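Local atomic coordinates of integron Cassette Protein Hfx_Cass5 (Unidentified, PDB entry 3IF4), a protein that is of unknown function but is encoded by a mobile integron gene cassette and forms a two-chain assembly in which a beta-sheet continues across the subunit interface. Residues 30-33 with 37-40. Sequence-based numbering, arbitrary orientation.
Sequences IEID and RIHV
Glu31 and His39 form the antiparallel hydrogen-bonded pair of this beta hairpin: Glu31 N gives to His39 O at 3.0 Å, and His39 N returns a bond to Glu31 O. Beyond them Asp33 N bonds to Arg37 O at 2.9 Å, closing the turn end. Asp33 then turns its carboxylate toward Arg37, just ahead of strand 38-42. Its CG lies between the backbone N and the carbonyl carbon (chi1 67°), which lets Asp33 OD1 take the N-H of Arg37 N at 2.9 Å, from above the carboxylate plane. Asp33 OD2, placed less surely, lies at the guanidinium edge in a salt bridge to Arg37 NE at 3.1 Å, the two planes 29° apart. A leucine at Asp33 would probably leave the Arg37 N-H and guanidinium without these acceptors and the turn less firmly closed. On the face carrying Ile30, Ile32, Ile38 and Val40, Ile30 CD1 lies beside Val40 CG2 at 3.6 Å, while Ile30 CG2 meets Ile38 CD1 at 3.9 Å. Trp102, Leu109 and Tyr76 of the second subunit pack on this isoleucine cluster. The hairpin thus joins a polar turn end, apparently charge-paired, to an apolar face buried in the dimer interface.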
loop_
_atom_site.group_PDB
_atom_site.type_symbol
_atom_site.label_atom_id
_atom_site.label_comp_id
_atom_site.label_asym_id
_atom_site.label_seq_id
_atom_site.Cartn_x
_atom_site.Cartn_y
_atom_site.Cartn_z
ATOM N N ILE A 30 -18.704 6.399 -9.100
ATOM C CA ILE A 30 -17.834 5.483 -8.373
ATOM C C ILE A 30 -17.746 4.217 -9.211
ATOM O O ILE A 30 -18.772 3.650 -9.616
ATOM C CB ILE A 30 -18.381 5.139 -6.978
ATOM C CG1 ILE A 30 -18.659 6.413 -6.174
ATOM C CG2 ILE A 30 -17.416 4.204 -6.236
ATOM C CD1 ILE A 30 -17.415 7.157 -5.778
ATOM N N GLU A 31 -16.522 3.791 -9.493
ATOM C CA GLU A 31 -16.295 2.638 -10.353
ATOM C C GLU A 31 -15.105 1.798 -9.898
ATOM O O GLU A 31 -14.025 2.327 -9.620
ATOM C CB GLU A 31 -16.073 3.084 -11.799
ATOM C CG GLU A 31 -15.415 2.011 -12.670
ATOM C CD GLU A 31 -15.653 2.221 -14.168
ATOM O OE1 GLU A 31 -16.045 3.336 -14.578
ATOM O OE2 GLU A 31 -15.450 1.255 -14.936
ATOM N N ILE A 32 -15.313 0.487 -9.814
ATOM C CA ILE A 32 -14.211 -0.442 -9.619
ATOM C C ILE A 32 -13.828 -0.972 -10.992
ATOM O O ILE A 32 -14.640 -1.615 -11.667
ATOM C CB ILE A 32 -14.597 -1.593 -8.684
ATOM C CG1 ILE A 32 -14.809 -1.059 -7.270
ATOM C CG2 ILE A 32 -13.515 -2.663 -8.679
ATOM C CD1 ILE A 32 -15.350 -2.086 -6.309
ATOM N N ASP A 33 -12.602 -0.683 -11.427
ATOM C CA ASP A 33 -12.212 -1.029 -12.789
ATOM C C ASP A 33 -11.825 -2.504 -12.920
ATOM O O ASP A 33 -11.929 -3.271 -11.957
ATOM C CB ASP A 33 -11.096 -0.110 -13.306
ATOM C CG ASP A 33 -9.780 -0.303 -12.571
ATOM O OD1 ASP A 33 -9.630 -1.288 -11.821
ATOM O OD2 ASP A 33 -8.887 0.543 -12.759
ATOM N N ARG A 37 -9.081 -1.611 -9.005
ATOM C CA ARG A 37 -8.945 -0.294 -8.379
ATOM C C ARG A 37 -10.303 0.428 -8.282
ATOM O O ARG A 37 -11.159 0.294 -9.159
ATOM C CB ARG A 37 -7.938 0.561 -9.149
ATOM C CG ARG A 37 -6.594 -0.124 -9.335
ATOM C CD ARG A 37 -5.618 0.748 -10.085
ATOM N NE ARG A 37 -6.118 1.124 -11.404
ATOM C CZ ARG A 37 -5.409 1.800 -12.303
ATOM N NH1 ARG A 37 -4.164 2.168 -12.019
ATOM N NH2 ARG A 37 -5.936 2.108 -13.483
ATOM N N ILE A 38 -10.506 1.175 -7.205
ATOM C CA ILE A 38 -11.726 1.952 -7.080
ATOM C C ILE A 38 -11.488 3.396 -7.520
ATOM O O ILE A 38 -10.516 4.038 -7.105
ATOM C CB ILE A 38 -12.335 1.884 -5.661
ATOM C CG1 ILE A 38 -13.625 2.711 -5.610
ATOM C CG2 ILE A 38 -11.332 2.345 -4.613
ATOM C CD1 ILE A 38 -14.535 2.372 -4.441
ATOM N N HIS A 39 -12.388 3.885 -8.373
ATOM C CA HIS A 39 -12.280 5.204 -8.989
ATOM C C HIS A 39 -13.375 6.145 -8.512
ATOM O O HIS A 39 -14.548 5.768 -8.463
ATOM C CB HIS A 39 -12.385 5.084 -10.508
ATOM C CG HIS A 39 -11.147 4.557 -11.169
ATOM N ND1 HIS A 39 -10.797 3.220 -11.141
ATOM C CD2 HIS A 39 -10.194 5.182 -11.894
ATOM C CE1 HIS A 39 -9.678 3.049 -11.821
ATOM N NE2 HIS A 39 -9.289 4.223 -12.288
ATOM N N VAL A 40 -12.985 7.371 -8.165
ATOM C CA VAL A 40 -13.935 8.416 -7.824
ATOM C C VAL A 40 -13.805 9.557 -8.837
ATOM O O VAL A 40 -12.760 10.205 -8.935
ATOM C CB VAL A 40 -13.724 8.964 -6.394
ATOM C CG1 VAL A 40 -14.710 10.102 -6.117
ATOM C CG2 VAL A 40 -13.880 7.860 -5.361
#